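Local coordinates for Non-ribosomal peptide synthetase (Methanobrevibacter ruminantium, PDB 6VTJ), which forms the thiolation-reductase di-domain of an archaeal nonribosomal peptide synthetase and probably releases the carrier-bound peptide reductively, using a nicotinamide cofactor, at residues V63-I68 / G432-D437; E417-Y422 / F438-F443. All coordinates share one frame; numbering follows the deposited sequence.

Contact 1. Residues V63-I68 / G432-D437; sequences VRYDDI and GIITAD
Asp437 OD1 accepts the backbone N-H of Asp66 near the start of helix 65-70, at 2.9 Å and with an N-H...O angle of 153°. The bond is fairly straight, though the amide meets OD1 from above the carboxylate plane, 36° out of it. The Arg64 side chain crosses that of Asp437 at about a right angle, its CD 3.3 Å from Asp437 OD1. Arg64 NH1 makes a weak hydrogen bond of 2.6 Å to Asp437 O, which lies at the guanidinium edge. The aliphatic part of Arg64 lies against the carboxylate; its guanidinium turns to the main-chain oxygen and forms no salt bridge with the acid.

Tyr65 fills the other half of the joint. With CG anti to the backbone N (chi1 -165°), its ring lies alongside Thr435, whose CA sits over one face in a CH-pi contact, 3.8 Å from the Tyr65 ring centroid. Tyr65 N donates to a water at 2.6 Å, and this water donates to Ile434 O at 3.0 Å, bridging the two backbones. Tyr65 OH is held by Ser46 O, and both Tyr65 and Thr435 touch the 4'-phosphopantetheine.

Asp437, at positive phi, is the C-prime residue of the Schellman motif ending helix 431-435; this helix end meets the carrier domain beside its prosthetic arm, consistent with a carrier-reductase interface.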
ATOM      1  N   VAL A  63       4.343  15.302 -19.143  1.00 47.64           N
ATOM      2  CA  VAL A  63       3.950  13.924 -18.884  1.00 45.80           C
ATOM      3  C   VAL A  63       4.133  13.650 -17.403  1.00 47.24           C
ATOM      4  O   VAL A  63       4.878  14.337 -16.703  1.00 44.57           O
ATOM      5  CB  VAL A  63       4.764  12.877 -19.683  1.00 43.90           C
ATOM      6  CG1 VAL A  63       4.239  12.741 -21.080  1.00 52.31           C
ATOM      7  CG2 VAL A  63       6.255  13.209 -19.670  1.00 41.75           C
ATOM      8  N   ARG A  64       3.456  12.614 -16.933  1.00 47.17           N
ATOM      9  CA  ARG A  64       3.708  12.118 -15.597  1.00 45.97           C
ATOM     10  C   ARG A  64       3.832  10.604 -15.662  1.00 46.31           C
ATOM     11  O   ARG A  64       3.573   9.975 -16.693  1.00 44.53           O
ATOM     12  CB  ARG A  64       2.615  12.559 -14.616  1.00 46.31           C
ATOM     13  CG  ARG A  64       1.229  12.037 -14.951  1.00 47.71           C
ATOM     14  CD  ARG A  64       0.229  12.366 -13.839  1.00 51.33           C
ATOM     15  NE  ARG A  64      -0.194  13.765 -13.862  1.00 47.18           N
ATOM     16  CZ  ARG A  64       0.009  14.621 -12.869  1.00 46.73           C
ATOM     17  NH1 ARG A  64       0.629  14.221 -11.769  1.00 49.81           N
ATOM     18  NH2 ARG A  64      -0.413  15.876 -12.970  1.00 52.12           N
ATOM     19  N   TYR A  65       4.230  10.035 -14.525  1.00 41.32           N
ATOM     20  CA  TYR A  65       4.593   8.624 -14.438  1.00 39.33           C
ATOM     21  C   TYR A  65       3.475   7.697 -14.916  1.00 43.69           C
ATOM     22  O   TYR A  65       3.745   6.709 -15.606  1.00 39.75           O
ATOM     23  CB  TYR A  65       4.979   8.317 -12.991  1.00 40.69           C
ATOM     24  CG  TYR A  65       5.707   7.020 -12.740  1.00 38.79           C
ATOM     25  CD1 TYR A  65       6.820   6.656 -13.476  1.00 39.87           C
ATOM     26  CD2 TYR A  65       5.300   6.178 -11.716  1.00 39.12           C
ATOM     27  CE1 TYR A  65       7.493   5.462 -13.213  1.00 40.96           C
ATOM     28  CE2 TYR A  65       5.962   4.999 -11.439  1.00 39.36           C
ATOM     29  CZ  TYR A  65       7.052   4.640 -12.180  1.00 39.94           C
ATOM     30  OH  TYR A  65       7.685   3.451 -11.885  1.00 36.00           O
ATOM     31  N   ASP A  66       2.215   7.968 -14.550  1.00 46.05           N
ATOM     32  CA  ASP A  66       1.172   7.012 -14.930  1.00 45.55           C
ATOM     33  C   ASP A  66       0.913   7.009 -16.433  1.00 44.52           C
ATOM     34  O   ASP A  66       0.326   6.045 -16.951  1.00 45.60           O
ATOM     35  CB  ASP A  66      -0.139   7.277 -14.163  1.00 45.69           C
ATOM     36  CG  ASP A  66      -0.792   8.615 -14.515  1.00 52.86           C
ATOM     37  OD1 ASP A  66      -0.982   8.925 -15.714  1.00 52.58           O
ATOM     38  OD2 ASP A  66      -1.153   9.357 -13.576  1.00 54.61           O
ATOM     39  N   ASP A  67       1.338   8.069 -17.132  1.00 47.85           N
ATOM     40  CA  ASP A  67       1.160   8.145 -18.578  1.00 45.24           C
ATOM     41  C   ASP A  67       1.827   6.975 -19.287  1.00 43.40           C
ATOM     42  O   ASP A  67       1.275   6.440 -20.252  1.00 47.39           O
ATOM     43  CB  ASP A  67       1.717   9.469 -19.103  1.00 48.09           C
ATOM     44  CG  ASP A  67       0.802  10.635 -18.822  1.00 45.67           C
ATOM     45  OD1 ASP A  67      -0.413  10.394 -18.690  1.00 46.63           O
ATOM     46  OD2 ASP A  67       1.288  11.788 -18.751  1.00 46.75           O
ATOM     47  N   ILE A  68       3.013   6.556 -18.832  1.00 41.72           N
ATOM     48  CA  ILE A  68       3.702   5.495 -19.561  1.00 40.65           C
ATOM     49  C   ILE A  68       3.104   4.128 -19.243  1.00 45.46           C
ATOM     50  O   ILE A  68       3.168   3.215 -20.085  1.00 43.67           O
ATOM     51  CB  ILE A  68       5.222   5.575 -19.312  1.00 43.06           C
ATOM     52  CG1 ILE A  68       5.956   4.329 -19.815  1.00 43.65           C
ATOM     53  CG2 ILE A  68       5.533   5.852 -17.873  1.00 44.31           C
ATOM     54  CD1 ILE A  68       5.921   4.160 -21.337  1.00 46.19           C
ATOM     55  N   GLY A 432      12.308  10.059  -7.069  1.00 40.83           N
ATOM     56  CA  GLY A 432      11.357   9.937  -5.988  1.00 40.16           C
ATOM     57  C   GLY A 432      10.038  10.555  -6.371  1.00 41.78           C
ATOM     58  O   GLY A 432       9.056   9.830  -6.597  1.00 45.66           O
ATOM     59  N   ILE A 433      10.021  11.878  -6.553  1.00 37.98           N
ATOM     60  CA  ILE A 433       8.724  12.504  -6.772  1.00 37.27           C
ATOM     61  C   ILE A 433       8.149  12.059  -8.110  1.00 42.15           C
ATOM     62  O   ILE A 433       6.921  11.982  -8.266  1.00 40.76           O
ATOM     63  CB  ILE A 433       8.811  14.037  -6.660  1.00 40.44           C
ATOM     64  CG1 ILE A 433       9.870  14.598  -7.604  1.00 37.21           C
ATOM     65  CG2 ILE A 433       9.105  14.449  -5.237  1.00 40.22           C
ATOM     66  CD1 ILE A 433       9.867  16.098  -7.644  1.00 39.96           C
ATOM     67  N   ILE A 434       9.007  11.687  -9.068  1.00 34.60           N
ATOM     68  CA  ILE A 434       8.492  11.247 -10.360  1.00 39.55           C
ATOM     69  C   ILE A 434       7.766   9.922 -10.209  1.00 42.06           C
ATOM     70  O   ILE A 434       6.674   9.738 -10.768  1.00 42.83           O
ATOM     71  CB  ILE A 434       9.613  11.150 -11.418  1.00 38.99           C
ATOM     72  CG1 ILE A 434      10.080  12.540 -11.869  1.00 35.04           C
ATOM     73  CG2 ILE A 434       9.123  10.399 -12.616  1.00 35.21           C
ATOM     74  CD1 ILE A 434       8.957  13.484 -12.266  1.00 36.03           C
ATOM     75  N   THR A 435       8.347   8.971  -9.453  1.00 40.06           N
ATOM     76  CA  THR A 435       7.663   7.681  -9.375  1.00 40.65           C
ATOM     77  C   THR A 435       6.423   7.768  -8.503  1.00 43.69           C
ATOM     78  O   THR A 435       5.616   6.827  -8.497  1.00 42.47           O
ATOM     79  CB  THR A 435       8.577   6.559  -8.861  1.00 36.71           C
ATOM     80  OG1 THR A 435       9.059   6.877  -7.557  1.00 43.22           O
ATOM     81  CG2 THR A 435       9.759   6.323  -9.805  1.00 42.64           C
ATOM     82  N   ALA A 436       6.252   8.884  -7.799  1.00 39.40           N
ATOM     83  CA  ALA A 436       5.047   9.199  -7.054  1.00 42.37           C
ATOM     84  C   ALA A 436       4.037   9.976  -7.883  1.00 47.83           C
ATOM     85  O   ALA A 436       3.133  10.598  -7.309  1.00 49.71           O
ATOM     86  CB  ALA A 436       5.406   9.986  -5.794  1.00 39.75           C
ATOM     87  N   ASP A 437       4.189   9.976  -9.215  1.00 46.23           N
ATOM     88  CA  ASP A 437       3.271  10.622 -10.157  1.00 41.70           C
ATOM     89  C   ASP A 437       3.256  12.144 -10.023  1.00 45.27           C
ATOM     90  O   ASP A 437       2.261  12.791 -10.379  1.00 47.04           O
ATOM     91  CB  ASP A 437       1.849  10.066 -10.012  1.00 44.67           C
ATOM     92  CG  ASP A 437       1.177   9.789 -11.347  1.00 46.99           C
ATOM     93  OD1 ASP A 437       1.847   9.822 -12.406  1.00 45.74           O
ATOM     94  OD2 ASP A 437      -0.042   9.532 -11.327  1.00 46.39           O
TER
HETATM   95  O   HOH W   1       5.306  11.599 -12.703  1.00 35.24           O

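Contact 2. Residues E417-Y422 / F438-F443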
ATOM      1  N   GLU A 417      10.821  29.547  -6.506  1.00 35.24           N
ATOM      2  CA  GLU A 417      12.170  29.065  -6.246  1.00 40.41           C
ATOM      3  C   GLU A 417      12.244  27.548  -6.370  1.00 38.65           C
ATOM      4  O   GLU A 417      13.207  27.007  -6.936  1.00 41.19           O
ATOM      5  CB  GLU A 417      12.613  29.533  -4.863  1.00 35.75           C
ATOM      6  CG  GLU A 417      14.046  29.212  -4.520  1.00 39.13           C
ATOM      7  CD  GLU A 417      14.507  29.901  -3.256  1.00 44.14           C
ATOM      8  OE1 GLU A 417      15.596  29.535  -2.759  1.00 50.79           O
ATOM      9  N   PHE A 418      11.231  26.865  -5.847  1.00 35.35           N
ATOM     10  CA  PHE A 418      11.179  25.411  -5.907  1.00 33.55           C
ATOM     11  C   PHE A 418      11.220  24.947  -7.358  1.00 38.27           C
ATOM     12  O   PHE A 418      11.830  23.927  -7.678  1.00 36.11           O
ATOM     13  CB  PHE A 418       9.915  24.890  -5.221  1.00 27.55           C
ATOM     14  CG  PHE A 418       9.825  23.391  -5.174  1.00 33.32           C
ATOM     15  CD1 PHE A 418      10.600  22.666  -4.283  1.00 33.61           C
ATOM     16  CD2 PHE A 418       8.968  22.707  -6.018  1.00 30.97           C
ATOM     17  CE1 PHE A 418      10.521  21.286  -4.237  1.00 31.30           C
ATOM     18  CE2 PHE A 418       8.882  21.329  -5.978  1.00 36.45           C
ATOM     19  CZ  PHE A 418       9.660  20.617  -5.086  1.00 31.91           C
ATOM     20  N   LYS A 419      10.566  25.706  -8.232  1.00 37.57           N
ATOM     21  CA  LYS A 419      10.529  25.381  -9.651  1.00 38.68           C
ATOM     22  C   LYS A 419      11.921  25.516 -10.256  1.00 42.49           C
ATOM     23  O   LYS A 419      12.367  24.654 -11.013  1.00 43.23           O
ATOM     24  CB  LYS A 419       9.544  26.292 -10.386  1.00 41.45           C
ATOM     25  CG  LYS A 419       9.075  25.748 -11.725  1.00 46.93           C
ATOM     26  CD  LYS A 419       8.373  26.820 -12.541  1.00 53.32           C
ATOM     27  CE  LYS A 419       9.373  27.698 -13.276  1.00 54.86           C
ATOM     28  NZ  LYS A 419       8.763  28.980 -13.724  1.00 57.19           N
ATOM     29  N   GLN A 420      12.604  26.604  -9.915  1.00 42.50           N
ATOM     30  CA  GLN A 420      13.949  26.851 -10.418  1.00 43.18           C
ATOM     31  C   GLN A 420      14.874  25.710 -10.015  1.00 42.59           C
ATOM     32  O   GLN A 420      15.682  25.240 -10.816  1.00 41.31           O
ATOM     33  CB  GLN A 420      14.486  28.180  -9.884  1.00 43.53           C
ATOM     34  CG  GLN A 420      14.040  29.395 -10.682  1.00 53.02           C
ATOM     35  CD  GLN A 420      14.451  30.702 -10.031  1.00 59.01           C
ATOM     36  OE1 GLN A 420      15.511  30.795  -9.414  1.00 60.22           O
ATOM     37  NE2 GLN A 420      13.609  31.720 -10.167  1.00 57.66           N
ATOM     38  N   ILE A 421      14.746  25.268  -8.769  1.00 39.09           N
ATOM     39  CA  ILE A 421      15.563  24.175  -8.257  1.00 41.17           C
ATOM     40  C   ILE A 421      15.172  22.869  -8.936  1.00 40.11           C
ATOM     41  O   ILE A 421      16.026  22.035  -9.241  1.00 39.94           O
ATOM     42  CB  ILE A 421      15.409  24.020  -6.733  1.00 35.33           C
ATOM     43  CG1 ILE A 421      15.821  25.309  -6.021  1.00 38.26           C
ATOM     44  CG2 ILE A 421      16.233  22.843  -6.232  1.00 41.36           C
ATOM     45  CD1 ILE A 421      15.750  25.224  -4.512  1.00 31.25           C
ATOM     46  N   TYR A 422      13.875  22.699  -9.173  1.00 38.86           N
ATOM     47  CA  TYR A 422      13.366  21.499  -9.823  1.00 37.42           C
ATOM     48  C   TYR A 422      13.851  21.437 -11.265  1.00 45.63           C
ATOM     49  O   TYR A 422      14.293  20.391 -11.739  1.00 42.83           O
ATOM     50  CB  TYR A 422      11.836  21.472  -9.778  1.00 41.82           C
ATOM     51  CG  TYR A 422      11.213  20.478 -10.732  1.00 45.21           C
ATOM     52  CD1 TYR A 422      11.106  19.135 -10.395  1.00 47.54           C
ATOM     53  CD2 TYR A 422      10.734  20.883 -11.972  1.00 45.54           C
ATOM     54  CE1 TYR A 422      10.537  18.224 -11.265  1.00 53.39           C
ATOM     55  CE2 TYR A 422      10.164  19.978 -12.847  1.00 45.39           C
ATOM     56  CZ  TYR A 422      10.068  18.651 -12.489  1.00 53.78           C
ATOM     57  OH  TYR A 422       9.501  17.747 -13.357  1.00 58.63           O
ATOM     58  N   PHE A 438       4.342  12.731  -9.520  1.00 40.12           N
ATOM     59  CA  PHE A 438       4.438  14.181  -9.404  1.00 44.30           C
ATOM     60  C   PHE A 438       4.431  14.829 -10.786  1.00 44.12           C
ATOM     61  O   PHE A 438       4.880  14.250 -11.781  1.00 42.50           O
ATOM     62  CB  PHE A 438       5.713  14.546  -8.622  1.00 44.32           C
ATOM     63  CG  PHE A 438       6.037  16.019  -8.554  1.00 50.45           C
ATOM     64  CD1 PHE A 438       6.678  16.671  -9.612  1.00 51.09           C
ATOM     65  CD2 PHE A 438       5.780  16.739  -7.394  1.00 51.97           C
ATOM     66  CE1 PHE A 438       6.999  18.037  -9.529  1.00 48.76           C
ATOM     67  CE2 PHE A 438       6.101  18.086  -7.304  1.00 48.65           C
ATOM     68  CZ  PHE A 438       6.709  18.739  -8.374  1.00 49.29           C
ATOM     69  N   SER A 439       3.886  16.033 -10.837  1.00 45.67           N
ATOM     70  CA  SER A 439       4.050  16.945 -11.952  1.00 47.87           C
ATOM     71  C   SER A 439       4.104  18.346 -11.376  1.00 49.04           C
ATOM     72  O   SER A 439       3.327  18.675 -10.475  1.00 51.45           O
ATOM     73  CB  SER A 439       2.909  16.839 -12.967  1.00 44.48           C
ATOM     74  OG  SER A 439       2.698  18.091 -13.600  1.00 50.86           O
ATOM     75  N   ILE A 440       5.023  19.163 -11.890  1.00 48.38           N
ATOM     76  CA  ILE A 440       5.183  20.516 -11.372  1.00 51.34           C
ATOM     77  C   ILE A 440       3.876  21.299 -11.441  1.00 56.31           C
ATOM     78  O   ILE A 440       3.680  22.247 -10.667  1.00 57.23           O
ATOM     79  CB  ILE A 440       6.317  21.236 -12.126  1.00 49.34           C
ATOM     80  CG1 ILE A 440       6.868  22.394 -11.295  1.00 51.14           C
ATOM     81  CG2 ILE A 440       5.840  21.709 -13.478  1.00 54.70           C
ATOM     82  CD1 ILE A 440       7.599  21.944 -10.047  1.00 46.99           C
ATOM     83  N   ASP A 441       2.954  20.901 -12.322  1.00 54.47           N
ATOM     84  CA  ASP A 441       1.664  21.573 -12.433  1.00 57.08           C
ATOM     85  C   ASP A 441       0.671  21.138 -11.366  1.00 56.93           C
ATOM     86  O   ASP A 441      -0.347  21.816 -11.179  1.00 56.61           O
ATOM     87  CB  ASP A 441       1.057  21.331 -13.816  1.00 57.43           C
ATOM     88  CG  ASP A 441       1.928  21.851 -14.931  1.00 63.26           C
ATOM     89  OD1 ASP A 441       2.639  22.856 -14.699  1.00 66.05           O
ATOM     90  OD2 ASP A 441       1.890  21.265 -16.040  1.00 66.97           O
ATOM     91  N   ASP A 442       0.938  20.038 -10.659  1.00 57.63           N
ATOM     92  CA  ASP A 442       0.007  19.544  -9.655  1.00 57.12           C
ATOM     93  C   ASP A 442      -0.259  20.560  -8.546  1.00 60.24           C
ATOM     94  O   ASP A 442      -1.211  20.373  -7.776  1.00 61.22           O
ATOM     95  CB  ASP A 442       0.533  18.227  -9.077  1.00 51.26           C
ATOM     96  CG  ASP A 442       0.430  17.074 -10.065  1.00 51.54           C
ATOM     97  N   PHE A 443       0.531  21.633  -8.462  1.00 61.53           N
ATOM     98  CA  PHE A 443       0.336  22.684  -7.454  1.00 62.61           C
ATOM     99  C   PHE A 443      -0.597  23.794  -7.924  1.00 60.93           C
ATOM    100  O   PHE A 443      -0.951  24.674  -7.141  1.00 62.24           O
ATOM    101  CB  PHE A 443       1.684  23.282  -7.048  1.00 52.38           C
ATOM    102  CG  PHE A 443       2.656  22.260  -6.542  1.00 51.66           C
ATOM    103  CD1 PHE A 443       2.448  21.640  -5.324  1.00 47.37           C
ATOM    104  CD2 PHE A 443       3.765  21.903  -7.292  1.00 52.50           C
ATOM    105  CE1 PHE A 443       3.331  20.682  -4.859  1.00 45.87           C
ATOM    106  CE2 PHE A 443       4.654  20.957  -6.826  1.00 48.23           C
ATOM    107  CZ  PHE A 443       4.436  20.343  -5.614  1.00 47.24           C
TER
HETATM  108  O   HOH W   2       6.688  17.522 -13.872  1.00 43.09           O
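Ile440 pushes its CD1 methyl against one face of the Tyr422 ring, 4.2 Å from the ring centroid and 25° off the normal, toward the rim: a CH-pi contact. Tyr422 has its CG anti to the backbone N (chi1 164°), which sends the ring out from helix 415-423 to meet the 438-443 loop. The methyl is the main bump on the loop side. Its hollow is walled by the Tyr422 face and by Phe418, whose CE2 lies 4.3 Å from Ile440 CD1, while within the loop the Phe438 ring turns its edge to the same methyl.

Phe438 slides past both helix aromatics, running opposite to them. Its CE1 lies 3.9 Å from Tyr422 CE1, but the two ring planes stand at 46°, so the rings meet obliquely. Its CZ approaches the edge of the Phe418 ring, 4.1 Å from Phe418 CE2. The Lys419 chain crosses Ile440 at about a right angle, with Lys419 CG 4.0 Å from Ile440 CG1, lending its aliphatic part to the packing before its amine leads away.

The polar link is indirect: one water lies 2.9 Å from Tyr422 OH and accepts from Ile440 N at 3.1 Å. With an alanine in place of Tyr422, the Ile440 methyl would probably lose the face it rests on, Phe438 one flank, and the water its phenolic partner.

Phe443 reaches Phe418 obliquely, and both rings also touch Met356 of helix 354-358. The loop following helix 431-435 therefore packs against helices 415-423 and 354-358, which follow the paired parallel strands 411-412 and 351-352.

In the fold
The second segments of the two contacts, 432-437 and 438-443, run on directly from one another, and a probable hydrogen bond from Phe438 N to Ile433 O ties them together. Both contacts are partly buried. The centre of contact 1 is about 17 Å from the centre of the chain, with no exposed residue among those touching; that of contact 2 is about 25 Å from it, and the exposed Phe443 takes part. Their chemistry differs: contact 1, between sequence-distant parts, adds polar bonds to its packing of Tyr65 on Thr435, whereas contact 2 is almost wholly aromatic and aliphatic, with one bridging water. Arg64 spans the two, its guanidinium also packing on Ser439 and Asp442.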